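Local coordinates for protein L-lysine 6-monooxygenase involved in desferrioxamine biosynthesis (Erwinia amylovora CFBP1430, PDB 5O8R) that probably hydroxylates the side-chain amino group of L-lysine, using FAD and NADPH, as a step in the biosynthesis of the siderophore desferrioxamine, at residues F176-E181 with T340-Q345; L198-S203 with W224-P229; W164-S169 with S303-M308. All blocks are in the same frame, centred on the assembly; numbering follows the deposited sequence. Where two conformers were deposited one is given.

Contact 1 of 3, residues F176-E181 with T340-Q345; sequences FVHSSE and TGYHYQ. With NAP (NADP nicotinamide-adenine-dinucleotide phosphate), chain D.
H178 turns the edge of its imidazole to the face of the Y342 ring, a T-shaped aromatic pair with centroids 5.4 Å apart and planes at 90°. The pair lies beside the bound NADP, where strand 177-178, an outermost strand of the five-stranded parallel sheet of the nucleotide-binding domain, comes close to the 340-345 segment. Extension of the imidazole away from its own main-chain nitrogen (chi1 -179°) carries NE2 to the carbonyl of G341, and H178 NE2 donates to G341 O at 2.8 Å, in the carbonyl plane and on a lone pair. The other ring nitrogen accepts from the S180 amide (S180 N to H178 ND1 3.1 Å), 29° out of the ring plane, and also bonds the S180 hydroxyl. Gripped at both nitrogens, the imidazole has little freedom to rotate. G341 passes close to the cofactor, its CA 3.5 Å from NADP O1N. Next to it a water joins protein to cofactor: it bonds S179 OG at 2.8 Å, takes a weak bond from G341 N, and donates to the nicotinamide-side phosphate oxygen O1N of NADP at 2.7 Å.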
loop_
_atom_site.group_PDB
_atom_site.type_symbol
_atom_site.label_atom_id
_atom_site.label_comp_id
_atom_site.label_asym_id
_atom_site.label_seq_id
_atom_site.Cartn_x
_atom_site.Cartn_y
_atom_site.Cartn_z
ATOM N N PHE A 176 -25.730 29.252 8.757
ATOM C CA PHE A 176 -24.762 28.305 8.212
ATOM C C PHE A 176 -23.470 28.374 8.975
ATOM O O PHE A 176 -23.185 29.393 9.543
ATOM C CB PHE A 176 -24.496 28.543 6.733
ATOM C CG PHE A 176 -23.509 29.627 6.435
ATOM C CD1 PHE A 176 -22.183 29.496 6.775
ATOM C CD2 PHE A 176 -23.902 30.732 5.698
ATOM C CE1 PHE A 176 -21.278 30.478 6.453
ATOM C CE2 PHE A 176 -23.004 31.717 5.340
ATOM C CZ PHE A 176 -21.683 31.595 5.724
ATOM N N VAL A 177 -22.667 27.310 8.926
ATOM C CA VAL A 177 -21.431 27.221 9.695
ATOM C C VAL A 177 -20.274 26.985 8.752
ATOM O O VAL A 177 -20.290 26.057 7.975
ATOM C CB VAL A 177 -21.520 26.188 10.856
ATOM C CG1 VAL A 177 -22.955 25.906 11.220
ATOM C CG2 VAL A 177 -20.812 24.879 10.588
ATOM N N HIS A 178 -19.283 27.868 8.785
ATOM C CA HIS A 178 -18.077 27.698 7.965
ATOM C C HIS A 178 -17.273 26.562 8.556
ATOM O O HIS A 178 -17.502 26.134 9.694
ATOM C CB HIS A 178 -17.273 28.974 7.924
ATOM C CG HIS A 178 -16.028 28.909 7.093
ATOM N ND1 HIS A 178 -14.817 28.477 7.605
ATOM C CD2 HIS A 178 -15.792 29.281 5.805
ATOM C CE1 HIS A 178 -13.893 28.569 6.659
ATOM N NE2 HIS A 178 -14.459 29.053 5.558
ATOM N N SER A 179 -16.392 26.013 7.747
ATOM C CA SER A 179 -15.755 24.786 8.111
ATOM C C SER A 179 -14.977 24.971 9.390
ATOM O O SER A 179 -14.956 24.061 10.232
ATOM C CB SER A 179 -14.937 24.253 6.950
ATOM O OG SER A 179 -14.059 25.220 6.435
ATOM N N SER A 180 -14.425 26.180 9.576
ATOM C CA SER A 180 -13.700 26.534 10.806
ATOM C C SER A 180 -14.534 26.407 12.049
ATOM O O SER A 180 -13.999 26.196 13.110
ATOM C CB SER A 180 -13.120 27.942 10.746
ATOM O OG SER A 180 -13.909 28.758 9.938
ATOM N N GLU A 181 -15.839 26.515 11.928
ATOM C CA GLU A 181 -16.711 26.470 13.091
ATOM C C GLU A 181 -17.332 25.092 13.311
ATOM O O GLU A 181 -18.147 24.929 14.194
ATOM C CB GLU A 181 -17.803 27.533 12.905
ATOM C CG GLU A 181 -17.259 28.922 12.553
ATOM C CD GLU A 181 -18.356 29.936 12.286
ATOM O OE1 GLU A 181 -18.738 30.698 13.225
ATOM O OE2 GLU A 181 -18.841 29.949 11.138
ATOM N N THR A 340 -15.540 26.471 2.079
ATOM C CA THR A 340 -15.166 27.262 0.894
ATOM C C THR A 340 -13.849 27.966 1.049
ATOM O O THR A 340 -13.458 28.736 0.168
ATOM C CB THR A 340 -16.247 28.308 0.567
ATOM O OG1 THR A 340 -16.637 29.011 1.761
ATOM C CG2 THR A 340 -17.446 27.606 0.028
ATOM N N GLY A 341 -13.165 27.707 2.159
ATOM C CA GLY A 341 -11.788 28.115 2.292
ATOM C C GLY A 341 -11.477 29.388 3.060
ATOM O O GLY A 341 -12.154 29.724 4.049
ATOM N N TYR A 342 -10.383 30.029 2.630
ATOM C CA TYR A 342 -9.747 31.147 3.324
ATOM C C TYR A 342 -9.289 32.091 2.235
ATOM O O TYR A 342 -9.028 31.633 1.144
ATOM C CB TYR A 342 -8.590 30.589 4.120
ATOM C CG TYR A 342 -9.088 29.677 5.229
ATOM C CD1 TYR A 342 -9.442 28.361 5.009
ATOM C CD2 TYR A 342 -9.243 30.156 6.479
ATOM C CE1 TYR A 342 -9.946 27.572 6.037
ATOM C CE2 TYR A 342 -9.725 29.384 7.520
ATOM C CZ TYR A 342 -10.090 28.104 7.311
ATOM O OH TYR A 342 -10.572 27.411 8.418
ATOM N N HIS A 343 -9.218 33.389 2.484
ATOM C CA HIS A 343 -8.754 34.327 1.451
ATOM C C HIS A 343 -7.938 35.368 2.252
ATOM O O HIS A 343 -8.271 35.579 3.418
ATOM C CB HIS A 343 -9.962 34.891 0.612
ATOM C CG HIS A 343 -10.424 34.001 -0.543
ATOM N ND1 HIS A 343 -10.190 34.306 -1.872
ATOM C CD2 HIS A 343 -11.132 32.842 -0.559
ATOM C CE1 HIS A 343 -10.718 33.373 -2.648
ATOM N NE2 HIS A 343 -11.296 32.475 -1.874
ATOM N N TYR A 344 -6.844 35.922 1.676
ATOM C CA TYR A 344 -5.956 36.951 2.324
ATOM C C TYR A 344 -6.488 38.309 1.920
ATOM O O TYR A 344 -6.647 38.578 0.722
ATOM C CB TYR A 344 -4.462 36.894 1.903
ATOM C CG TYR A 344 -3.486 37.761 2.785
ATOM C CD1 TYR A 344 -3.228 39.132 2.519
ATOM C CD2 TYR A 344 -2.802 37.192 3.883
ATOM C CE1 TYR A 344 -2.357 39.888 3.332
ATOM C CE2 TYR A 344 -1.920 37.941 4.689
ATOM C CZ TYR A 344 -1.692 39.290 4.432
ATOM O OH TYR A 344 -0.808 39.984 5.287
ATOM N N GLN A 345 -6.808 39.123 2.932
ATOM C CA GLN A 345 -6.973 40.574 2.824
ATOM C C GLN A 345 -5.895 41.239 3.697
ATOM O O GLN A 345 -5.663 40.797 4.833
ATOM C CB GLN A 345 -8.344 41.023 3.326
ATOM C CG GLN A 345 -9.428 41.039 2.266
ATOM C CD GLN A 345 -10.794 41.276 2.874
ATOM O OE1 GLN A 345 -11.014 41.032 4.070
ATOM N NE2 GLN A 345 -11.725 41.762 2.057
HETATM P PA NAP D . -10.262 25.114 -0.712
HETATM O O1A NAP D . -9.866 26.582 -0.991
HETATM O O2A NAP D . -9.720 23.958 -1.573
HETATM O O5B NAP D . -11.859 24.923 -0.590
HETATM C C5B NAP D . -12.660 25.646 -1.512
HETATM C C4B NAP D . -13.687 24.751 -2.148
HETATM O O4B NAP D . -14.820 25.588 -2.086
HETATM C C3B NAP D . -13.352 24.383 -3.611
HETATM O O3B NAP D . -13.777 23.048 -4.035
HETATM C C2B NAP D . -14.039 25.557 -4.303
HETATM O O2B NAP D . -14.302 25.353 -5.709
HETATM C C1B NAP D . -15.273 25.700 -3.413
HETATM N N9A NAP D . -16.065 26.935 -3.649
HETATM C C8A NAP D . -15.732 28.256 -3.572
HETATM N N7A NAP D . -16.814 29.030 -3.933
HETATM C C5A NAP D . -17.810 28.180 -4.220
HETATM C C6A NAP D . -19.192 28.275 -4.668
HETATM N N6A NAP D . -19.673 29.492 -4.834
HETATM N N1A NAP D . -19.928 27.155 -4.893
HETATM C C2A NAP D . -19.426 25.905 -4.689
HETATM N N3A NAP D . -18.146 25.706 -4.274
HETATM C C4A NAP D . -17.326 26.799 -4.040
HETATM O O3 NAP D . -9.777 24.993 0.827
HETATM P PN NAP D . -10.216 24.035 2.046
HETATM O O1N NAP D . -10.416 24.972 3.199
HETATM O O2N NAP D . -11.373 23.048 1.646
HETATM O O5D NAP D . -8.770 23.341 2.364
HETATM C C5D NAP D . -7.653 23.314 1.442
HETATM C C4D NAP D . -6.790 24.589 1.509
HETATM O O4D NAP D . -6.204 24.539 2.797
HETATM C C3D NAP D . -5.675 24.673 0.435
HETATM O O3D NAP D . -5.523 25.936 -0.272
HETATM C C2D NAP D . -4.410 24.303 1.181
HETATM O O2D NAP D . -3.390 25.314 1.086
HETATM C C1D NAP D . -4.859 24.087 2.644
HETATM N N1N NAP D . -4.734 22.718 3.196
HETATM C C2N NAP D . -5.517 22.372 4.263
HETATM C C3N NAP D . -5.372 21.101 4.838
HETATM C C7N NAP D . -6.192 20.634 5.991
HETATM O O7N NAP D . -5.641 19.913 6.847
HETATM N N7N NAP D . -7.476 21.008 5.988
HETATM C C4N NAP D . -4.436 20.201 4.327
HETATM C C5N NAP D . -3.652 20.575 3.241
HETATM C C6N NAP D . -3.809 21.845 2.700
HETATM P P2B NAP D . -13.134 25.499 -6.820
HETATM O O1X NAP D . -13.891 25.787 -8.119
HETATM O O2X NAP D . -12.366 24.180 -6.787
HETATM O O3X NAP D . -12.284 26.645 -6.304
HETATM O O HOH W 1 -12.988 25.450 3.866
#

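Contact 2 of 3, residues L198-S203 with W224-P229; sequences LGSGQS and WITRAP. With NAP (NADP nicotinamide-adenine-dinucleotide phosphate), chain D.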
loop_
_atom_site.group_PDB
_atom_site.type_symbol
_atom_site.label_atom_id
_atom_site.label_comp_id
_atom_site.label_asym_id
_atom_site.label_seq_id
_atom_site.Cartn_x
_atom_site.Cartn_y
_atom_site.Cartn_z
ATOM N N LEU A 198 -20.612 22.216 1.298
ATOM C CA LEU A 198 -20.463 22.987 0.085
ATOM C C LEU A 198 -19.007 23.351 -0.101
ATOM O O LEU A 198 -18.414 23.965 0.765
ATOM C CB LEU A 198 -21.339 24.204 0.162
ATOM C CG LEU A 198 -21.370 24.814 -1.238
ATOM C CD1 LEU A 198 -22.769 24.988 -1.767
ATOM C CD2 LEU A 198 -20.665 26.142 -1.222
ATOM N N GLY A 199 -18.427 22.944 -1.224
ATOM C CA GLY A 199 -16.965 23.033 -1.465
ATOM C C GLY A 199 -16.330 21.648 -1.477
ATOM O O GLY A 199 -16.842 20.766 -0.793
ATOM N N SER A 200 -15.277 21.438 -2.285
ATOM C CA SER A 200 -14.668 20.101 -2.424
ATOM C C SER A 200 -13.165 20.065 -2.237
ATOM O O SER A 200 -12.481 19.162 -2.741
ATOM C CB SER A 200 -15.063 19.434 -3.750
ATOM O OG SER A 200 -14.602 20.173 -4.866
ATOM N N GLY A 201 -12.657 21.003 -1.463
ATOM C CA GLY A 201 -11.337 20.861 -0.953
ATOM C C GLY A 201 -11.220 19.828 0.161
ATOM O O GLY A 201 -12.175 19.113 0.470
ATOM N N GLN A 202 -10.020 19.768 0.743
ATOM C CA GLN A 202 -9.693 18.809 1.754
ATOM C C GLN A 202 -10.539 19.031 2.949
ATOM O O GLN A 202 -10.954 18.078 3.558
ATOM C CB GLN A 202 -8.221 18.904 2.167
ATOM C CG GLN A 202 -7.753 17.962 3.312
ATOM C CD GLN A 202 -7.529 16.562 2.856
ATOM O OE1 GLN A 202 -7.340 16.331 1.674
ATOM N NE2 GLN A 202 -7.606 15.612 3.771
ATOM N N SER A 203 -10.785 20.276 3.315
ATOM C CA SER A 203 -11.608 20.559 4.521
ATOM C C SER A 203 -12.989 19.924 4.473
ATOM O O SER A 203 -13.434 19.269 5.421
ATOM C CB SER A 203 -11.810 22.064 4.673
ATOM O OG SER A 203 -10.567 22.709 4.667
ATOM N N TRP A 224 -23.299 16.614 -0.616
ATOM C CA TRP A 224 -22.044 17.243 -0.925
ATOM C C TRP A 224 -22.182 17.913 -2.286
ATOM O O TRP A 224 -22.563 17.267 -3.231
ATOM C CB TRP A 224 -20.928 16.189 -0.970
ATOM C CG TRP A 224 -19.517 16.756 -0.915
ATOM C CD1 TRP A 224 -19.153 18.072 -0.943
ATOM C CD2 TRP A 224 -18.310 16.022 -0.840
ATOM N NE1 TRP A 224 -17.825 18.194 -0.860
ATOM C CE2 TRP A 224 -17.269 16.950 -0.803
ATOM C CE3 TRP A 224 -18.003 14.662 -0.795
ATOM C CZ2 TRP A 224 -15.929 16.570 -0.756
ATOM C CZ3 TRP A 224 -16.649 14.279 -0.721
ATOM C CH2 TRP A 224 -15.639 15.230 -0.708
ATOM N N ILE A 225 -21.910 19.208 -2.383
ATOM C CA ILE A 225 -22.041 19.939 -3.651
ATOM C C ILE A 225 -20.826 20.791 -3.787
ATOM O O ILE A 225 -20.469 21.450 -2.813
ATOM C CB ILE A 225 -23.227 20.937 -3.607
ATOM C CG1 ILE A 225 -24.551 20.214 -3.710
ATOM C CG2 ILE A 225 -23.133 22.014 -4.694
ATOM C CD1 ILE A 225 -25.661 20.956 -3.021
ATOM N N THR A 226 -20.280 20.882 -4.995
ATOM C CA THR A 226 -19.138 21.752 -5.261
ATOM C C THR A 226 -19.096 22.349 -6.679
ATOM O O THR A 226 -19.688 21.832 -7.599
ATOM C CB THR A 226 -17.850 20.999 -5.010
ATOM O OG1 THR A 226 -16.747 21.792 -5.437
ATOM C CG2 THR A 226 -17.860 19.699 -5.775
ATOM N N ARG A 227 -18.370 23.447 -6.818
ATOM C CA ARG A 227 -18.198 24.163 -8.091
ATOM C C ARG A 227 -17.240 23.366 -8.975
ATOM O O ARG A 227 -17.345 23.399 -10.201
ATOM C CB ARG A 227 -17.604 25.589 -7.834
ATOM C CG ARG A 227 -17.808 26.634 -8.939
ATOM C CD ARG A 227 -16.615 27.587 -9.127
ATOM N NE ARG A 227 -16.671 28.796 -8.277
ATOM C CZ ARG A 227 -15.829 29.131 -7.282
ATOM N NH1 ARG A 227 -14.808 28.362 -6.941
ATOM N NH2 ARG A 227 -16.014 30.263 -6.596
ATOM N N ALA A 228 -16.302 22.668 -8.318
ATOM C CA ALA A 228 -15.223 21.962 -8.969
ATOM C C ALA A 228 -15.807 20.919 -9.860
ATOM O O ALA A 228 -16.918 20.467 -9.624
ATOM C CB ALA A 228 -14.327 21.277 -7.948
ATOM N N PRO A 229 -15.060 20.528 -10.891
ATOM C CA PRO A 229 -15.526 19.529 -11.860
ATOM C C PRO A 229 -15.606 18.092 -11.342
ATOM O O PRO A 229 -16.487 17.317 -11.760
ATOM C CB PRO A 229 -14.505 19.640 -12.989
ATOM C CG PRO A 229 -13.310 20.317 -12.380
ATOM C CD PRO A 229 -13.859 21.241 -11.361
HETATM P PA NAP D . -10.262 25.114 -0.712
HETATM O O1A NAP D . -9.866 26.582 -0.991
HETATM O O2A NAP D . -9.720 23.958 -1.573
HETATM O O5B NAP D . -11.859 24.923 -0.590
HETATM C C5B NAP D . -12.660 25.646 -1.512
HETATM C C4B NAP D . -13.687 24.751 -2.148
HETATM O O4B NAP D . -14.820 25.588 -2.086
HETATM C C3B NAP D . -13.352 24.383 -3.611
HETATM O O3B NAP D . -13.777 23.048 -4.035
HETATM C C2B NAP D . -14.039 25.557 -4.303
HETATM O O2B NAP D . -14.302 25.353 -5.709
HETATM C C1B NAP D . -15.273 25.700 -3.413
HETATM N N9A NAP D . -16.065 26.935 -3.649
HETATM C C8A NAP D . -15.732 28.256 -3.572
HETATM N N7A NAP D . -16.814 29.030 -3.933
HETATM C C5A NAP D . -17.810 28.180 -4.220
HETATM C C6A NAP D . -19.192 28.275 -4.668
HETATM N N6A NAP D . -19.673 29.492 -4.834
HETATM N N1A NAP D . -19.928 27.155 -4.893
HETATM C C2A NAP D . -19.426 25.905 -4.689
HETATM N N3A NAP D . -18.146 25.706 -4.274
HETATM C C4A NAP D . -17.326 26.799 -4.040
HETATM O O3 NAP D . -9.777 24.993 0.827
HETATM P PN NAP D . -10.216 24.035 2.046
HETATM O O1N NAP D . -10.416 24.972 3.199
HETATM O O2N NAP D . -11.373 23.048 1.646
HETATM O O5D NAP D . -8.770 23.341 2.364
HETATM C C5D NAP D . -7.653 23.314 1.442
HETATM C C4D NAP D . -6.790 24.589 1.509
HETATM O O4D NAP D . -6.204 24.539 2.797
HETATM C C3D NAP D . -5.675 24.673 0.435
HETATM O O3D NAP D . -5.523 25.936 -0.272
HETATM C C2D NAP D . -4.410 24.303 1.181
HETATM O O2D NAP D . -3.390 25.314 1.086
HETATM C C1D NAP D . -4.859 24.087 2.644
HETATM N N1N NAP D . -4.734 22.718 3.196
HETATM C C2N NAP D . -5.517 22.372 4.263
HETATM C C3N NAP D . -5.372 21.101 4.838
HETATM C C7N NAP D . -6.192 20.634 5.991
HETATM O O7N NAP D . -5.641 19.913 6.847
HETATM N N7N NAP D . -7.476 21.008 5.988
HETATM C C4N NAP D . -4.436 20.201 4.327
HETATM C C5N NAP D . -3.652 20.575 3.241
HETATM C C6N NAP D . -3.809 21.845 2.700
HETATM P P2B NAP D . -13.134 25.499 -6.820
HETATM O O1X NAP D . -13.891 25.787 -8.119
HETATM O O2X NAP D . -12.366 24.180 -6.787
HETATM O O3X NAP D . -12.284 26.645 -6.304
#
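W224 and G199 meet through an indole N-H: W224 NE1 donates to G199 O at 2.8 Å, the oxygen lying almost exactly in the indole plane while the donor stands 28° off the carbonyl plane. The indole reaches that carbonyl with its CG swung opposite the main-chain nitrogen (chi1 -164°). L198 and I225 are paired in parallel register, and the G199 amide just beyond donates to I225 O at 3.0 Å; on one face of the sheet L198 CD1 rests against I225 CG2. S200 and T226 then bring their hydroxyls together, S200 OG to T226 OG1 2.7 Å. The T226 hydroxyl also accepts from A228 N, at 3.0 Å from T226 OG1, an ST turn that holds T226 OG1 in place. The cofactor lies over these loops. S200 N donates to the adenosine-ribose oxygen O3B at 2.8 Å, and S203 N, at the start of helix 202-212, donates to NADP O2N. The R227 chain, bent at chi2 and chi3, sets one guanidinium face over the adenine near C5A and N7A, offset toward its rim, and sends NH1 to the 2'-phosphate oxygen O1X at 3.0 Å. E304 holds R227 NE from beyond the segments. Glycine-rich turn, helix start and phosphate-binding arginine together make the NADP-binding beta-alpha-beta unit of a Rossmann-type fold.

Contact 3 of 3, residues W164-S169 with S303-M308; sequences WSPACS and SELTDM. With NAP (NADP nicotinamide-adenine-dinucleotide phosphate), chain D.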
loop_
_atom_site.group_PDB
_atom_site.type_symbol
_atom_site.label_atom_id
_atom_site.label_comp_id
_atom_site.label_asym_id
_atom_site.label_seq_id
_atom_site.Cartn_x
_atom_site.Cartn_y
_atom_site.Cartn_z
ATOM N N TRP A 164 -13.544 32.258 4.733
ATOM C CA TRP A 164 -14.267 32.891 3.628
ATOM C C TRP A 164 -15.460 32.074 3.117
ATOM O O TRP A 164 -15.406 30.830 3.089
ATOM C CB TRP A 164 -13.293 33.109 2.512
ATOM C CG TRP A 164 -13.834 33.768 1.297
ATOM C CD1 TRP A 164 -13.758 35.087 0.988
ATOM C CD2 TRP A 164 -14.472 33.128 0.182
ATOM N NE1 TRP A 164 -14.330 35.320 -0.231
ATOM C CE2 TRP A 164 -14.769 34.137 -0.757
ATOM C CE3 TRP A 164 -14.823 31.799 -0.113
ATOM C CZ2 TRP A 164 -15.420 33.875 -1.963
ATOM C CZ3 TRP A 164 -15.454 31.531 -1.319
ATOM C CH2 TRP A 164 -15.751 32.572 -2.232
ATOM N N SER A 165 -16.522 32.804 2.717
ATOM C CA SER A 165 -17.784 32.249 2.185
ATOM C C SER A 165 -18.150 33.018 0.957
ATOM O O SER A 165 -17.744 34.139 0.828
ATOM C CB SER A 165 -18.934 32.415 3.169
ATOM O OG SER A 165 -18.533 32.093 4.490
ATOM N N PRO A 166 -18.943 32.439 0.047
ATOM C CA PRO A 166 -19.259 33.220 -1.170
ATOM C C PRO A 166 -20.062 34.415 -0.809
ATOM O O PRO A 166 -20.849 34.334 0.124
ATOM C CB PRO A 166 -20.125 32.279 -2.003
ATOM C CG PRO A 166 -19.912 30.925 -1.414
ATOM C CD PRO A 166 -19.552 31.100 0.029
ATOM N N ALA A 167 -19.861 35.499 -1.547
ATOM C CA ALA A 167 -20.512 36.791 -1.292
ATOM C C ALA A 167 -21.989 36.631 -0.989
ATOM O O ALA A 167 -22.497 37.062 0.065
ATOM C CB ALA A 167 -20.342 37.687 -2.512
ATOM N N CYS A 168 -22.654 35.925 -1.898
ATOM C CA CYS A 168 -24.077 35.692 -1.804
ATOM C C CYS A 168 -24.567 35.106 -0.440
ATOM O O CYS A 168 -25.756 35.023 -0.212
ATOM C CB CYS A 168 -24.496 34.794 -2.962
ATOM S SG CYS A 168 -24.297 33.058 -2.570
ATOM N N SER A 169 -23.673 34.751 0.478
ATOM C CA SER A 169 -24.056 34.142 1.738
ATOM C C SER A 169 -24.030 35.043 2.980
ATOM O O SER A 169 -24.534 34.641 4.058
ATOM C CB SER A 169 -23.212 32.863 1.958
ATOM O OG SER A 169 -21.891 33.120 2.391
ATOM N N SER A 303 -20.927 22.819 -9.893
ATOM C CA SER A 303 -22.058 23.680 -9.462
ATOM C C SER A 303 -21.668 24.879 -8.561
ATOM O O SER A 303 -21.350 24.734 -7.359
ATOM C CB SER A 303 -23.139 22.858 -8.753
ATOM O OG SER A 303 -23.422 21.667 -9.438
ATOM N N GLU A 304 -21.737 26.070 -9.161
ATOM C CA GLU A 304 -21.523 27.328 -8.468
ATOM C C GLU A 304 -22.761 27.662 -7.684
ATOM O O GLU A 304 -23.871 27.534 -8.203
ATOM C CB GLU A 304 -21.228 28.454 -9.470
ATOM C CG GLU A 304 -20.957 29.805 -8.807
ATOM C CD GLU A 304 -19.873 30.605 -9.487
ATOM O OE1 GLU A 304 -20.200 31.340 -10.433
ATOM O OE2 GLU A 304 -18.705 30.501 -9.067
ATOM N N LEU A 305 -22.562 28.080 -6.438
ATOM C CA LEU A 305 -23.643 28.545 -5.568
ATOM C C LEU A 305 -23.783 30.012 -5.830
ATOM O O LEU A 305 -22.945 30.788 -5.390
ATOM C CB LEU A 305 -23.310 28.302 -4.096
ATOM C CG LEU A 305 -24.353 28.770 -3.080
ATOM C CD1 LEU A 305 -25.464 27.753 -2.993
ATOM C CD2 LEU A 305 -23.767 28.972 -1.688
ATOM N N THR A 306 -24.833 30.370 -6.570
ATOM C CA THR A 306 -25.110 31.747 -7.039
ATOM C C THR A 306 -26.017 32.592 -6.100
ATOM O O THR A 306 -25.743 33.773 -5.892
ATOM C CB THR A 306 -25.799 31.688 -8.401
ATOM O OG1 THR A 306 -26.979 30.871 -8.300
ATOM C CG2 THR A 306 -24.875 31.077 -9.411
ATOM N N ASP A 307 -27.077 31.987 -5.554
ATOM C CA ASP A 307 -27.943 32.628 -4.559
ATOM C C ASP A 307 -28.347 31.644 -3.435
ATOM O O ASP A 307 -28.242 30.449 -3.583
ATOM C CB ASP A 307 -29.170 33.223 -5.255
ATOM C CG ASP A 307 -29.351 34.713 -4.949
ATOM O OD1 ASP A 307 -29.131 35.517 -5.879
ATOM O OD2 ASP A 307 -29.676 35.079 -3.784
ATOM N N MET A 308 -28.806 32.162 -2.332
ATOM C CA MET A 308 -29.274 31.285 -1.303
ATOM C C MET A 308 -30.307 32.022 -0.519
ATOM O O MET A 308 -30.303 33.219 -0.446
ATOM C CB MET A 308 -28.158 30.737 -0.452
ATOM C CG MET A 308 -27.403 31.747 0.338
ATOM S SD MET A 308 -26.341 30.772 1.356
ATOM C CE MET A 308 -27.436 30.372 2.688
HETATM P PA NAP D . -10.262 25.114 -0.712
HETATM O O1A NAP D . -9.866 26.582 -0.991
HETATM O O2A NAP D . -9.720 23.958 -1.573
HETATM O O5B NAP D . -11.859 24.923 -0.590
HETATM C C5B NAP D . -12.660 25.646 -1.512
HETATM C C4B NAP D . -13.687 24.751 -2.148
HETATM O O4B NAP D . -14.820 25.588 -2.086
HETATM C C3B NAP D . -13.352 24.383 -3.611
HETATM O O3B NAP D . -13.777 23.048 -4.035
HETATM C C2B NAP D . -14.039 25.557 -4.303
HETATM O O2B NAP D . -14.302 25.353 -5.709
HETATM C C1B NAP D . -15.273 25.700 -3.413
HETATM N N9A NAP D . -16.065 26.935 -3.649
HETATM C C8A NAP D . -15.732 28.256 -3.572
HETATM N N7A NAP D . -16.814 29.030 -3.933
HETATM C C5A NAP D . -17.810 28.180 -4.220
HETATM C C6A NAP D . -19.192 28.275 -4.668
HETATM N N6A NAP D . -19.673 29.492 -4.834
HETATM N N1A NAP D . -19.928 27.155 -4.893
HETATM C C2A NAP D . -19.426 25.905 -4.689
HETATM N N3A NAP D . -18.146 25.706 -4.274
HETATM C C4A NAP D . -17.326 26.799 -4.040
HETATM O O3 NAP D . -9.777 24.993 0.827
HETATM P PN NAP D . -10.216 24.035 2.046
HETATM O O1N NAP D . -10.416 24.972 3.199
HETATM O O2N NAP D . -11.373 23.048 1.646
HETATM O O5D NAP D . -8.770 23.341 2.364
HETATM C C5D NAP D . -7.653 23.314 1.442
HETATM C C4D NAP D . -6.790 24.589 1.509
HETATM O O4D NAP D . -6.204 24.539 2.797
HETATM C C3D NAP D . -5.675 24.673 0.435
HETATM O O3D NAP D . -5.523 25.936 -0.272
HETATM C C2D NAP D . -4.410 24.303 1.181
HETATM O O2D NAP D . -3.390 25.314 1.086
HETATM C C1D NAP D . -4.859 24.087 2.644
HETATM N N1N NAP D . -4.734 22.718 3.196
HETATM C C2N NAP D . -5.517 22.372 4.263
HETATM C C3N NAP D . -5.372 21.101 4.838
HETATM C C7N NAP D . -6.192 20.634 5.991
HETATM O O7N NAP D . -5.641 19.913 6.847
HETATM N N7N NAP D . -7.476 21.008 5.988
HETATM C C4N NAP D . -4.436 20.201 4.327
HETATM C C5N NAP D . -3.652 20.575 3.241
HETATM C C6N NAP D . -3.809 21.845 2.700
HETATM P P2B NAP D . -13.134 25.499 -6.820
HETATM O O1X NAP D . -13.891 25.787 -8.119
HETATM O O2X NAP D . -12.366 24.180 -6.787
HETATM O O3X NAP D . -12.284 26.645 -6.304
#
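C168 presses its side chain against the outer strand 303-311, and the contact rests on van der Waals packing. Its CB lies 3.3 Å from T306 O, while SG, set between the main-chain N and C by chi1 of 86°, looks back along the strand to the L305 branch, C168 SG to L305 CD2 4.2 Å. On one flank P166 CG meets the same methyl, L305 CD2, at 4.3 Å; on the other, M308 follows the backbone of the short 3-10 turn, its CG near C168 O and its sulfur 3.8 Å from S169 CB. Polar bonds serve mainly to shape the loop. P166 O accepts twice from S169, from its amide and from its hydroxyl (S169 OG to P166 O 2.8 Å), which tightens the turn that presents C168. On the strand, T306 and D307 both face K319 in a classic beta bulge.

The remaining interactions involve the adenine of NADP. L305 N donates to NADP N1A at 3.2 Å, a backbone bond that reads the ring edge, and P166 CG approaches the amino nitrogen N6A at 3.7 Å. From the loop side, W164 turns the edge of its indole toward N7A. Loop and strand thus line edges of the adenine pocket, the adenine end of the NADP-binding site.

Overall arrangement
The centres of the three contacts lie 12 to 13 Å apart, and all three touch one NADP, a worked example of a nucleotide site assembled from segments far apart in sequence. The segments run 164-169, 176-181, 198-203, 224-229, 303-308 and 340-345 along the chain, so that contact 2 is nested within the loops closed by contacts 1 and 3, which themselves cross. Contacts 1 and 2 reach the same five-stranded parallel sheet, whereas contact 3 adds an outer strand of the neighbouring antiparallel sheet. T340 bonds W164 and R227 forms a salt bridge with E304, while L198 packs against T340 and L305. The dinucleotide is thereby enclosed from several sides, its nicotinamide half directed toward FAD.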